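PDB 2YYB: GTP cyclohydrolase 1 type 2 homolog, which is of unknown function but belongs to the GTP cyclohydrolase I type 2/NIF3 family and probably binds divalent metal cations. Local coordinates for residues D4-Y9 and A223-R228; S24-Q29 and H97-A102; E31-V36 and E57-I62; R51-E56 and V234-P239. All coordinates share one frame; numbering follows the deposited sequence.

Interaction 1: residues D4-Y9 and A223-R228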
loop_
_atom_site.group_PDB
_atom_site.type_symbol
_atom_site.label_atom_id
_atom_site.label_comp_id
_atom_site.label_asym_id
_atom_site.label_seq_id
_atom_site.Cartn_x
_atom_site.Cartn_y
_atom_site.Cartn_z
ATOM N N ASP A 4 8.379 -25.881 -26.763
ATOM C CA ASP A 4 7.364 -25.863 -25.732
ATOM C C ASP A 4 7.602 -26.910 -24.638
ATOM O O ASP A 4 7.211 -26.703 -23.489
ATOM C CB ASP A 4 5.989 -26.005 -26.390
ATOM C CG ASP A 4 5.654 -24.811 -27.282
ATOM O OD1 ASP A 4 4.962 -24.985 -28.306
ATOM O OD2 ASP A 4 6.089 -23.686 -26.948
ATOM N N GLU A 5 8.247 -28.024 -24.978
ATOM C CA GLU A 5 8.534 -29.039 -23.969
ATOM C C GLU A 5 9.734 -28.584 -23.154
ATOM O O GLU A 5 9.790 -28.790 -21.941
ATOM C CB GLU A 5 8.859 -30.382 -24.610
ATOM C CG GLU A 5 7.779 -30.909 -25.500
ATOM C CD GLU A 5 8.180 -32.216 -26.146
ATOM O OE1 GLU A 5 9.408 -32.434 -26.326
ATOM O OE2 GLU A 5 7.268 -33.013 -26.484
ATOM N N LEU A 6 10.700 -27.979 -23.839
ATOM C CA LEU A 6 11.886 -27.466 -23.178
ATOM C C LEU A 6 11.437 -26.410 -22.155
ATOM O O LEU A 6 11.897 -26.410 -21.018
ATOM C CB LEU A 6 12.844 -26.830 -24.191
ATOM C CG LEU A 6 14.354 -27.071 -24.015
ATOM C CD1 LEU A 6 15.146 -25.846 -24.514
ATOM C CD2 LEU A 6 14.673 -27.355 -22.553
ATOM N N VAL A 7 10.528 -25.521 -22.546
ATOM C CA VAL A 7 10.070 -24.504 -21.617
ATOM C C VAL A 7 9.318 -25.141 -20.434
ATOM O O VAL A 7 9.511 -24.740 -19.281
ATOM C CB VAL A 7 9.175 -23.453 -22.320
ATOM C CG1 VAL A 7 8.600 -22.497 -21.302
ATOM C CG2 VAL A 7 9.992 -22.672 -23.340
ATOM N N ARG A 8 8.486 -26.138 -20.718
ATOM C CA ARG A 8 7.732 -26.829 -19.678
ATOM C C ARG A 8 8.687 -27.506 -18.701
ATOM O O ARG A 8 8.552 -27.362 -17.480
ATOM C CB ARG A 8 6.822 -27.884 -20.301
ATOM C CG ARG A 8 5.359 -27.790 -19.917
ATOM C CD ARG A 8 4.498 -27.915 -21.157
ATOM N NE ARG A 8 5.012 -28.941 -22.062
ATOM C CZ ARG A 8 4.718 -29.012 -23.359
ATOM N NH1 ARG A 8 3.902 -28.114 -23.905
ATOM N NH2 ARG A 8 5.252 -29.969 -24.118
ATOM N N TYR A 9 9.659 -28.238 -19.239
ATOM C CA TYR A 9 10.628 -28.916 -18.395
ATOM C C TYR A 9 11.340 -27.913 -17.498
ATOM O O TYR A 9 11.345 -28.068 -16.275
ATOM C CB TYR A 9 11.667 -29.645 -19.231
ATOM C CG TYR A 9 12.758 -30.283 -18.392
ATOM C CD1 TYR A 9 12.500 -31.430 -17.618
ATOM C CD2 TYR A 9 14.056 -29.760 -18.383
ATOM C CE1 TYR A 9 13.519 -32.046 -16.861
ATOM C CE2 TYR A 9 15.071 -30.366 -17.632
ATOM C CZ TYR A 9 14.794 -31.508 -16.877
ATOM O OH TYR A 9 15.800 -32.107 -16.157
ATOM N N ALA A 223 24.505 -27.486 -19.389
ATOM C CA ALA A 223 25.158 -28.798 -19.336
ATOM C C ALA A 223 24.172 -29.884 -18.924
ATOM O O ALA A 223 24.272 -31.043 -19.354
ATOM C CB ALA A 223 26.310 -28.764 -18.358
ATOM N N HIS A 224 23.233 -29.500 -18.071
ATOM C CA HIS A 224 22.204 -30.410 -17.600
ATOM C C HIS A 224 21.330 -30.792 -18.780
ATOM O O HIS A 224 21.078 -31.970 -19.014
ATOM C CB HIS A 224 21.369 -29.724 -16.530
ATOM C CG HIS A 224 20.199 -30.525 -16.059
ATOM N ND1 HIS A 224 20.320 -31.801 -15.559
ATOM C CD2 HIS A 224 18.889 -30.200 -15.941
ATOM C CE1 HIS A 224 19.138 -32.227 -15.148
ATOM N NE2 HIS A 224 18.253 -31.274 -15.369
ATOM N N LEU A 225 20.889 -29.798 -19.546
ATOM C CA LEU A 225 20.032 -30.074 -20.686
ATOM C C LEU A 225 20.736 -30.912 -21.745
ATOM O O LEU A 225 20.082 -31.624 -22.484
ATOM C CB LEU A 225 19.503 -28.775 -21.306
ATOM C CG LEU A 225 18.648 -27.841 -20.442
ATOM C CD1 LEU A 225 18.422 -26.533 -21.192
ATOM C CD2 LEU A 225 17.324 -28.489 -20.089
ATOM N N GLU A 226 22.058 -30.842 -21.828
ATOM C CA GLU A 226 22.770 -31.641 -22.828
ATOM C C GLU A 226 22.902 -33.084 -22.370
ATOM O O GLU A 226 23.055 -33.999 -23.182
ATOM C CB GLU A 226 24.169 -31.102 -23.081
ATOM C CG GLU A 226 24.961 -31.956 -24.059
ATOM C CD GLU A 226 26.293 -31.331 -24.438
ATOM O OE1 GLU A 226 26.777 -31.590 -25.564
ATOM O OE2 GLU A 226 26.867 -30.580 -23.609
ATOM N N ALA A 227 22.855 -33.271 -21.055
ATOM C CA ALA A 227 22.981 -34.587 -20.472
ATOM C C ALA A 227 21.671 -35.312 -20.598
ATOM O O ALA A 227 21.640 -36.516 -20.798
ATOM C CB ALA A 227 23.371 -34.474 -18.999
ATOM N N ARG A 228 20.579 -34.571 -20.502
ATOM C CA ARG A 228 19.269 -35.186 -20.551
ATOM C C ARG A 228 18.546 -35.121 -21.895
ATOM O O ARG A 228 17.567 -35.844 -22.104
ATOM C CB ARG A 228 18.401 -34.567 -19.465
ATOM C CG ARG A 228 17.032 -35.145 -19.353
ATOM C CD ARG A 228 16.164 -34.227 -18.538
ATOM N NE ARG A 228 14.755 -34.595 -18.610
ATOM C CZ ARG A 228 14.160 -35.468 -17.803
ATOM N NH1 ARG A 228 14.853 -36.073 -16.840
ATOM N NH2 ARG A 228 12.869 -35.735 -17.968
#
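Two helices on one face of the five-stranded sheet, 3-13 and 216-229, meet through L6 and Y9 of the first and H224, L225 and R228 of the second. The axes of the two short segments come no closer than 12.9 Å and run at 120° to each other, so side chains bridge the gap. Y9 reaches across it. With CG anti to the backbone N (chi1 176°), its ring is carried across to the other helix, where OH hydrogen-bonds H224 NE2 at 2.7 Å; which holds the proton is left open. The imidazole nitrogen lies in the plane of the phenol ring, and the rings meet at their rims, with planes 28° apart and no face overlap. Below this polar tip the fold shows itself as a sheet covered by two helices: L6 and L225 both reach down to it, onto F60 and I62 of strand 60-63, and touch through their CD2 atoms at 3.8 Å. L225 CD2 also lies at the edge of the Y9 ring, 3.8 Å from CE2. The extended R228 brings its guanidinium nearly parallel to the phenol, Y9 CE1 lying over one guanidinium face and 3.3 Å from R228 NE. A phenylalanine in place of Y9 could still meet L225, but would probably leave H224 NE2 without this hydrogen-bond partner. H224 also stacks on Y13, and F229 meets Y9 edge-to-face.

Interaction 2: residues S24-Q29 and H97-A102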
loop_
_atom_site.group_PDB
_atom_site.type_symbol
_atom_site.label_atom_id
_atom_site.label_comp_id
_atom_site.label_asym_id
_atom_site.label_seq_id
_atom_site.Cartn_x
_atom_site.Cartn_y
_atom_site.Cartn_z
ATOM N N SER A 24 11.686 -9.974 -11.754
ATOM C CA SER A 24 11.946 -10.425 -13.119
ATOM C C SER A 24 10.926 -11.470 -13.557
ATOM O O SER A 24 10.481 -12.289 -12.758
ATOM C CB SER A 24 13.347 -11.017 -13.235
ATOM O OG SER A 24 13.320 -12.390 -12.906
ATOM N N LEU A 25 10.561 -11.429 -14.829
ATOM C CA LEU A 25 9.592 -12.367 -15.375
ATOM C C LEU A 25 10.333 -13.665 -15.703
ATOM O O LEU A 25 10.962 -13.773 -16.753
ATOM C CB LEU A 25 8.963 -11.776 -16.645
ATOM C CG LEU A 25 7.623 -12.325 -17.129
ATOM C CD1 LEU A 25 7.171 -13.464 -16.235
ATOM C CD2 LEU A 25 6.592 -11.198 -17.121
ATOM N N ASN A 26 10.265 -14.641 -14.805
ATOM C CA ASN A 26 10.959 -15.902 -15.019
ATOM C C ASN A 26 10.243 -16.795 -16.030
ATOM O O ASN A 26 9.007 -16.850 -16.064
ATOM C CB ASN A 26 11.144 -16.625 -13.680
ATOM C CG ASN A 26 12.144 -15.907 -12.757
ATOM O OD1 ASN A 26 12.031 -15.976 -11.531
ATOM N ND2 ASN A 26 13.127 -15.223 -13.349
ATOM N N GLY A 27 11.030 -17.480 -16.862
ATOM C CA GLY A 27 10.477 -18.358 -17.885
ATOM C C GLY A 27 10.802 -17.853 -19.279
ATOM O O GLY A 27 11.765 -17.120 -19.460
ATOM N N LEU A 28 10.005 -18.243 -20.266
ATOM C CA LEU A 28 10.232 -17.800 -21.635
ATOM C C LEU A 28 9.834 -16.338 -21.770
ATOM O O LEU A 28 8.658 -16.007 -21.678
ATOM C CB LEU A 28 9.413 -18.644 -22.624
ATOM C CG LEU A 28 9.589 -18.323 -24.114
ATOM C CD1 LEU A 28 10.986 -18.679 -24.598
ATOM C CD2 LEU A 28 8.569 -19.106 -24.899
ATOM N N GLN A 29 10.805 -15.462 -22.002
ATOM C CA GLN A 29 10.513 -14.041 -22.132
ATOM C C GLN A 29 10.259 -13.623 -23.568
ATOM O O GLN A 29 9.479 -12.721 -23.804
ATOM C CB GLN A 29 11.654 -13.197 -21.555
ATOM C CG GLN A 29 11.985 -13.508 -20.111
ATOM C CD GLN A 29 12.739 -12.369 -19.427
ATOM O OE1 GLN A 29 13.621 -11.742 -20.027
ATOM N NE2 GLN A 29 12.400 -12.106 -18.164
ATOM N N HIS A 97 15.970 -16.021 -12.935
ATOM C CA HIS A 97 16.599 -15.170 -11.927
ATOM C C HIS A 97 16.835 -15.844 -10.564
ATOM O O HIS A 97 17.800 -16.601 -10.390
ATOM C CB HIS A 97 15.753 -13.916 -11.722
ATOM C CG HIS A 97 16.443 -12.846 -10.939
ATOM N ND1 HIS A 97 15.771 -11.769 -10.407
ATOM C CD2 HIS A 97 17.751 -12.663 -10.636
ATOM C CE1 HIS A 97 16.635 -10.964 -9.813
ATOM N NE2 HIS A 97 17.845 -11.483 -9.939
ATOM N N LEU A 98 15.960 -15.557 -9.601
ATOM C CA LEU A 98 16.110 -16.131 -8.271
ATOM C C LEU A 98 16.159 -17.660 -8.283
ATOM O O LEU A 98 17.002 -18.263 -7.623
ATOM C CB LEU A 98 14.977 -15.665 -7.342
ATOM C CG LEU A 98 14.913 -14.176 -6.959
ATOM C CD1 LEU A 98 13.756 -13.970 -5.984
ATOM C CD2 LEU A 98 16.219 -13.717 -6.331
ATOM N N PRO A 99 15.262 -18.306 -9.045
ATOM C CA PRO A 99 15.252 -19.768 -9.094
ATOM C C PRO A 99 16.548 -20.409 -9.579
ATOM O O PRO A 99 16.869 -21.525 -9.176
ATOM C CB PRO A 99 14.051 -20.073 -9.982
ATOM C CG PRO A 99 13.977 -18.889 -10.863
ATOM C CD PRO A 99 14.233 -17.748 -9.935
ATOM N N LEU A 100 17.295 -19.709 -10.428
ATOM C CA LEU A 100 18.559 -20.244 -10.925
ATOM C C LEU A 100 19.593 -19.954 -9.853
ATOM O O LEU A 100 20.598 -20.651 -9.734
ATOM C CB LEU A 100 18.983 -19.553 -12.228
ATOM C CG LEU A 100 19.803 -20.332 -13.269
ATOM C CD1 LEU A 100 20.606 -19.346 -14.126
ATOM C CD2 LEU A 100 20.739 -21.315 -12.603
ATOM N N ASP A 101 19.349 -18.899 -9.082
ATOM C CA ASP A 101 20.252 -18.517 -8.007
ATOM C C ASP A 101 20.211 -19.620 -6.931
ATOM O O ASP A 101 21.249 -20.174 -6.552
ATOM C CB ASP A 101 19.834 -17.139 -7.428
ATOM C CG ASP A 101 20.666 -15.978 -7.997
ATOM O OD1 ASP A 101 20.182 -14.830 -8.095
ATOM O OD2 ASP A 101 21.836 -16.206 -8.349
ATOM N N ALA A 102 19.000 -19.982 -6.510
ATOM C CA ALA A 102 18.775 -20.970 -5.456
ATOM C C ALA A 102 18.884 -22.449 -5.774
ATOM O O ALA A 102 19.261 -23.234 -4.913
ATOM C CB ALA A 102 17.421 -20.716 -4.812
#
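Side chains of the loop leading into strand 27-30, outermost in this chain's sheet and backbone-bonded at Q29 to a second subunit, pack against the start of helix 98-102: S24 and N26 meet H97 and P99. The backbones come nearest at N26 and H97, whose CA atoms are 6.5 Å apart. S24 OG touches the base of the histidine, 3.1 Å from H97 CB, and S24 CB lies 3.8 Å from H97 ND1 of the ring. The amide of N26 lies against the backbone of H97 and the proline ring, with N26 CG 3.8 Å from H97 N and 4.0 Å from P99 CD; its plane is turned 70° from that of the imidazole. H97 occupies the N-cap position of the helix, which follows strand 92-95, the antiparallel neighbour of 27-30. Its CB is directed at the loop, but with CG anti to the backbone N (chi1 -168°) the ring leads off from it. There ND1 hydrogen-bonds D22 OD2, while D22 OD1 accepts from L98 N, so one carboxylate ties both the histidine and the first turn. The imidazole also meets H64 and W69 edge-to-face. H64 and H65, whose side chains come within about 4 Å of that of H97, are predicted ligands of a divalent metal pair, as is D101 one turn further along the helix; H97 therefore probably stands in the second shell of that site. On the loop side, Q29 NE2 reaches back to L25 O (2.6 Å, N-H...O angle 160°), and Q29 OE1 accepts from L67 N.

Interaction 3: residues E31-V36 and E57-I62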
loop_
_atom_site.group_PDB
_atom_site.type_symbol
_atom_site.label_atom_id
_atom_site.label_comp_id
_atom_site.label_asym_id
_atom_site.label_seq_id
_atom_site.Cartn_x
_atom_site.Cartn_y
_atom_site.Cartn_z
ATOM N N GLU A 31 9.645 -15.400 -27.495
ATOM C CA GLU A 31 9.462 -16.601 -28.294
ATOM C C GLU A 31 10.283 -16.561 -29.593
ATOM O O GLU A 31 10.481 -15.498 -30.173
ATOM C CB GLU A 31 7.968 -16.768 -28.580
ATOM C CG GLU A 31 7.583 -17.968 -29.436
ATOM C CD GLU A 31 6.105 -17.937 -29.813
ATOM O OE1 GLU A 31 5.259 -18.128 -28.917
ATOM O OE2 GLU A 31 5.786 -17.702 -30.999
ATOM N N GLY A 32 10.771 -17.737 -30.010
ATOM C CA GLY A 32 11.567 -17.898 -31.223
ATOM C C GLY A 32 11.158 -19.182 -31.940
ATOM O O GLY A 32 9.996 -19.589 -31.854
ATOM N N LYS A 33 12.095 -19.826 -32.632
ATOM C CA LYS A 33 11.824 -21.067 -33.367
ATOM C C LYS A 33 11.174 -22.139 -32.502
ATOM O O LYS A 33 11.513 -22.291 -31.321
ATOM C CB LYS A 33 13.116 -21.694 -33.891
ATOM C CG LYS A 33 13.922 -20.900 -34.855
ATOM C CD LYS A 33 15.299 -21.534 -34.982
ATOM C CE LYS A 33 16.162 -20.685 -35.898
ATOM N NZ LYS A 33 17.600 -21.101 -35.935
ATOM N N ARG A 34 10.282 -22.920 -33.100
ATOM C CA ARG A 34 9.645 -23.992 -32.356
ATOM C C ARG A 34 10.570 -25.225 -32.244
ATOM O O ARG A 34 10.392 -26.055 -31.346
ATOM C CB ARG A 34 8.322 -24.389 -33.005
ATOM C CG ARG A 34 7.460 -25.286 -32.125
ATOM C CD ARG A 34 6.100 -25.602 -32.773
ATOM N NE ARG A 34 5.167 -26.213 -31.822
ATOM C CZ ARG A 34 5.391 -27.340 -31.140
ATOM N NH1 ARG A 34 6.529 -28.008 -31.300
ATOM N NH2 ARG A 34 4.478 -27.791 -30.278
ATOM N N THR A 35 11.560 -25.335 -33.125
ATOM C CA THR A 35 12.463 -26.480 -33.079
ATOM C C THR A 35 13.863 -26.085 -32.614
ATOM O O THR A 35 14.628 -25.448 -33.341
ATOM C CB THR A 35 12.540 -27.199 -34.453
ATOM O OG1 THR A 35 11.274 -27.793 -34.747
ATOM C CG2 THR A 35 13.566 -28.297 -34.438
ATOM N N VAL A 36 14.195 -26.478 -31.389
ATOM C CA VAL A 36 15.489 -26.140 -30.809
ATOM C C VAL A 36 16.566 -27.138 -31.183
ATOM O O VAL A 36 16.370 -28.337 -31.072
ATOM C CB VAL A 36 15.388 -26.042 -29.265
ATOM C CG1 VAL A 36 16.690 -25.572 -28.687
ATOM C CG2 VAL A 36 14.289 -25.075 -28.889
ATOM N N GLU A 57 24.559 -19.298 -33.989
ATOM C CA GLU A 57 23.321 -19.994 -34.329
ATOM C C GLU A 57 22.609 -20.615 -33.114
ATOM O O GLU A 57 22.182 -21.775 -33.147
ATOM C CB GLU A 57 23.584 -21.064 -35.404
ATOM C CG GLU A 57 24.113 -20.480 -36.723
ATOM C CD GLU A 57 24.374 -21.527 -37.797
ATOM O OE1 GLU A 57 23.398 -22.023 -38.411
ATOM O OE2 GLU A 57 25.561 -21.857 -38.024
ATOM N N VAL A 58 22.474 -19.840 -32.040
ATOM C CA VAL A 58 21.790 -20.334 -30.855
ATOM C C VAL A 58 20.291 -20.265 -31.113
ATOM O O VAL A 58 19.814 -19.300 -31.708
ATOM C CB VAL A 58 22.125 -19.476 -29.610
ATOM C CG1 VAL A 58 21.284 -19.924 -28.422
ATOM C CG2 VAL A 58 23.577 -19.615 -29.270
ATOM N N ASP A 59 19.548 -21.280 -30.675
ATOM C CA ASP A 59 18.085 -21.285 -30.862
ATOM C C ASP A 59 17.361 -20.984 -29.557
ATOM O O ASP A 59 16.261 -20.440 -29.546
ATOM C CB ASP A 59 17.579 -22.659 -31.347
ATOM C CG ASP A 59 18.108 -23.024 -32.701
ATOM O OD1 ASP A 59 18.067 -22.151 -33.597
ATOM O OD2 ASP A 59 18.554 -24.176 -32.877
ATOM N N PHE A 60 17.987 -21.367 -28.456
ATOM C CA PHE A 60 17.396 -21.210 -27.147
ATOM C C PHE A 60 18.431 -20.605 -26.214
ATOM O O PHE A 60 19.312 -21.310 -25.714
ATOM C CB PHE A 60 16.971 -22.584 -26.640
ATOM C CG PHE A 60 15.971 -22.544 -25.539
ATOM C CD1 PHE A 60 14.610 -22.570 -25.821
ATOM C CD2 PHE A 60 16.386 -22.491 -24.210
ATOM C CE1 PHE A 60 13.667 -22.543 -24.776
ATOM C CE2 PHE A 60 15.455 -22.463 -23.175
ATOM C CZ PHE A 60 14.096 -22.488 -23.454
ATOM N N LEU A 61 18.321 -19.296 -26.004
ATOM C CA LEU A 61 19.231 -18.534 -25.141
ATOM C C LEU A 61 18.703 -18.458 -23.712
ATOM O O LEU A 61 17.564 -18.021 -23.468
ATOM C CB LEU A 61 19.405 -17.114 -25.690
ATOM C CG LEU A 61 20.354 -16.211 -24.928
ATOM C CD1 LEU A 61 21.657 -16.951 -24.675
ATOM C CD2 LEU A 61 20.604 -14.945 -25.704
ATOM N N ILE A 62 19.531 -18.911 -22.776
ATOM C CA ILE A 62 19.188 -18.900 -21.363
ATOM C C ILE A 62 20.028 -17.834 -20.655
ATOM O O ILE A 62 21.257 -17.837 -20.763
ATOM C CB ILE A 62 19.496 -20.263 -20.733
ATOM C CG1 ILE A 62 18.651 -21.343 -21.426
ATOM C CG2 ILE A 62 19.284 -20.195 -19.204
ATOM C CD1 ILE A 62 18.916 -22.751 -20.962
#
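K33 and V36, in the irregular link between strands 27-30 and 39-42, meet D59, just before strand 60-63, and F60, its first residue; the CA atoms of V36 and D59 are 5.5 Å apart. Along the second segment, E57 comes first, with positive phi, as the C-prime residue of a Schellman motif that ends helix 47-55: V58 N returns to A53 O and E57 N to L54 O. V58 then turns its side chain back onto A53. In D59, CG lies beside the backbone N (chi1 -64°), which directs the carboxylate at the link. K33, extended beyond CG, places NZ 2.6 Å from D59 OD1, nearly in line with the C-O bond, in a hydrogen-bonded salt bridge. OD2 accepts from R37 N, so this buried carboxylate has a charged partner on one oxygen and a backbone donor on the other. D59 CB is also 4.0 Å from V36 CG1. F60 follows with the apolar half of the contact: V36 CG1 packs on its CB at 3.6 Å, and V36 CG2 lies 4.0 Å from CD1 of the ring. L61 and I62 continue the strand with side chains on opposite faces, L61 against helix 47-55 and I62 against helix 216-229. Such a helix end turning into a strand is the return leg of the beta-alpha-beta crossover formed by 39-42, 47-55 and 60-63, whose two strands are parallel neighbours.

Interaction 4: residues R51-E56 and V234-P239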
loop_
_atom_site.group_PDB
_atom_site.type_symbol
_atom_site.label_atom_id
_atom_site.label_comp_id
_atom_site.label_asym_id
_atom_site.label_seq_id
_atom_site.Cartn_x
_atom_site.Cartn_y
_atom_site.Cartn_z
ATOM N N ARG A 51 23.762 -10.655 -30.358
ATOM C CA ARG A 51 24.458 -10.724 -31.641
ATOM C C ARG A 51 25.339 -11.981 -31.666
ATOM O O ARG A 51 25.430 -12.660 -32.694
ATOM C CB ARG A 51 25.338 -9.482 -31.866
ATOM C CG ARG A 51 24.589 -8.234 -32.319
ATOM C CD ARG A 51 24.148 -8.348 -33.774
ATOM N NE ARG A 51 22.885 -7.658 -34.038
ATOM C CZ ARG A 51 22.212 -7.748 -35.185
ATOM N NH1 ARG A 51 22.689 -8.496 -36.178
ATOM N NH2 ARG A 51 21.051 -7.117 -35.337
ATOM N N LYS A 52 25.984 -12.278 -30.535
ATOM C CA LYS A 52 26.827 -13.466 -30.428
ATOM C C LYS A 52 25.978 -14.724 -30.551
ATOM O O LYS A 52 26.398 -15.696 -31.174
ATOM C CB LYS A 52 27.573 -13.522 -29.088
ATOM C CG LYS A 52 28.682 -12.510 -28.899
ATOM C CD LYS A 52 29.672 -13.067 -27.883
ATOM C CE LYS A 52 30.707 -12.048 -27.435
ATOM N NZ LYS A 52 30.088 -11.018 -26.543
ATOM N N ALA A 53 24.791 -14.717 -29.949
ATOM C CA ALA A 53 23.912 -15.881 -30.038
ATOM C C ALA A 53 23.525 -16.075 -31.501
ATOM O O ALA A 53 23.394 -17.199 -31.979
ATOM C CB ALA A 53 22.673 -15.684 -29.189
ATOM N N LEU A 54 23.349 -14.963 -32.201
ATOM C CA LEU A 54 23.000 -14.984 -33.606
ATOM C C LEU A 54 24.150 -15.585 -34.424
ATOM O O LEU A 54 23.917 -16.370 -35.355
ATOM C CB LEU A 54 22.716 -13.561 -34.101
ATOM C CG LEU A 54 22.196 -13.448 -35.536
ATOM C CD1 LEU A 54 20.830 -14.060 -35.588
ATOM C CD2 LEU A 54 22.118 -12.012 -35.988
ATOM N N GLU A 55 25.381 -15.223 -34.068
ATOM C CA GLU A 55 26.567 -15.695 -34.774
ATOM C C GLU A 55 26.833 -17.177 -34.545
ATOM O O GLU A 55 27.289 -17.882 -35.442
ATOM C CB GLU A 55 27.794 -14.883 -34.342
ATOM C CG GLU A 55 29.087 -15.246 -35.079
ATOM C CD GLU A 55 29.211 -14.597 -36.472
ATOM O OE1 GLU A 55 28.245 -14.684 -37.283
ATOM O OE2 GLU A 55 30.290 -14.005 -36.755
ATOM N N GLU A 56 26.542 -17.636 -33.336
ATOM C CA GLU A 56 26.733 -19.024 -32.934
ATOM C C GLU A 56 25.497 -19.866 -33.241
ATOM O O GLU A 56 25.385 -21.008 -32.786
ATOM C CB GLU A 56 27.014 -19.084 -31.422
ATOM C CG GLU A 56 28.312 -18.420 -30.975
ATOM C CD GLU A 56 29.539 -19.171 -31.468
ATOM O OE1 GLU A 56 30.502 -18.502 -31.933
ATOM O OE2 GLU A 56 29.539 -20.433 -31.392
ATOM N N VAL A 234 26.605 -23.592 -26.095
ATOM C CA VAL A 234 27.770 -22.724 -26.139
ATOM C C VAL A 234 27.605 -21.627 -25.086
ATOM O O VAL A 234 26.488 -21.221 -24.785
ATOM C CB VAL A 234 27.913 -22.075 -27.520
ATOM C CG1 VAL A 234 26.647 -21.320 -27.871
ATOM C CG2 VAL A 234 29.097 -21.139 -27.526
ATOM N N PHE A 235 28.709 -21.166 -24.503
ATOM C CA PHE A 235 28.632 -20.101 -23.509
ATOM C C PHE A 235 28.990 -18.788 -24.188
ATOM O O PHE A 235 30.035 -18.670 -24.825
ATOM C CB PHE A 235 29.587 -20.347 -22.335
ATOM C CG PHE A 235 29.621 -19.211 -21.330
ATOM C CD1 PHE A 235 28.535 -18.956 -20.501
ATOM C CD2 PHE A 235 30.742 -18.389 -21.222
ATOM C CE1 PHE A 235 28.568 -17.897 -19.575
ATOM C CE2 PHE A 235 30.782 -17.329 -20.303
ATOM C CZ PHE A 235 29.698 -17.085 -19.481
ATOM N N LEU A 236 28.094 -17.814 -24.052
ATOM C CA LEU A 236 28.274 -16.489 -24.635
ATOM C C LEU A 236 28.835 -15.595 -23.539
ATOM O O LEU A 236 28.143 -15.274 -22.581
ATOM C CB LEU A 236 26.927 -15.978 -25.164
ATOM C CG LEU A 236 26.314 -16.935 -26.197
ATOM C CD1 LEU A 236 25.007 -16.413 -26.683
ATOM C CD2 LEU A 236 27.258 -17.115 -27.364
ATOM N N ASP A 237 30.097 -15.205 -23.701
ATOM C CA ASP A 237 30.836 -14.408 -22.722
ATOM C C ASP A 237 30.827 -12.891 -22.936
ATOM O O ASP A 237 31.185 -12.407 -24.006
ATOM C CB ASP A 237 32.276 -14.908 -22.702
ATOM C CG ASP A 237 33.022 -14.498 -21.467
ATOM O OD1 ASP A 237 34.264 -14.607 -21.463
ATOM O OD2 ASP A 237 32.371 -14.081 -20.493
ATOM N N HIS A 238 30.429 -12.149 -21.902
ATOM C CA HIS A 238 30.379 -10.681 -21.947
ATOM C C HIS A 238 30.816 -10.112 -20.590
ATOM O O HIS A 238 30.028 -9.542 -19.846
ATOM C CB HIS A 238 28.950 -10.193 -22.303
ATOM C CG HIS A 238 27.951 -10.296 -21.172
ATOM N ND1 HIS A 238 27.787 -9.300 -20.228
ATOM C CD2 HIS A 238 27.066 -11.275 -20.836
ATOM C CE1 HIS A 238 26.850 -9.657 -19.367
ATOM N NE2 HIS A 238 26.394 -10.850 -19.711
ATOM N N PRO A 239 32.092 -10.258 -20.245
ATOM C CA PRO A 239 32.525 -9.724 -18.948
ATOM C C PRO A 239 32.324 -8.211 -18.792
ATOM O O PRO A 239 32.663 -7.435 -19.677
ATOM C CB PRO A 239 33.993 -10.147 -18.880
ATOM C CG PRO A 239 34.402 -10.128 -20.296
ATOM C CD PRO A 239 33.231 -10.788 -21.006
#
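L236 inserts its two methyls between A53, K52 and E56, where the last turns of helix 47-55, the crossover helix of a beta-alpha-beta unit, pack against edge strand 233-235 and the chain that follows it. The leucine's branches divide the helix surface: CD1 rests on A53 CB at 3.5 Å, while CD2 lies 4.0 Å from K52 CB and equally far from E56 CG. E56 and L236 run alongside each other, pointing opposite ways. E56 then bends at chi2 (-68°) and crosses V234 at about a right angle, with OE2 4.0 Å from V234 CG2. Backbone bonds from V234 to V39 and A41, and from L236 to A41, hold this chain on the sheet. Beyond it, D237 OD2 bonds Y211 OH and H238 NE2 bonds D44 N, so both polar ends have partners other than K52. K52 instead reaches the backbone, bending at chi4 (72°) so that NZ donates to D237 O at 3.1 Å. A leucine in its place would probably leave D237 O without this donor and the outgoing chain less firmly tied to the helix. The lysine nitrogen approaches that oxygen from above the carbonyl plane, 36° out of it.

All four contacts gather round the five-stranded sheet. Interactions 1 and 4 lie on opposite faces, linked by strand 60-63: F60 and I62 touch L6 and L225 of interaction 1, while L61 packs on A53 and L236 of interaction 4. Interaction 3 includes the start of that strand, its centre about 12 Å from that of interaction 1 and about 13 Å from that of interaction 4. Interaction 2 sits by strand 27-30, the outermost strand across the sheet from 233-235, beside the predicted metal site, its centre about 20 Å from that of interaction 4. Along the chain, interaction 1 encloses 2 and 3, with 3 nested inside 2, whereas 4 alternates with each, consistent with the two chain ends closing a single domain round this sheet.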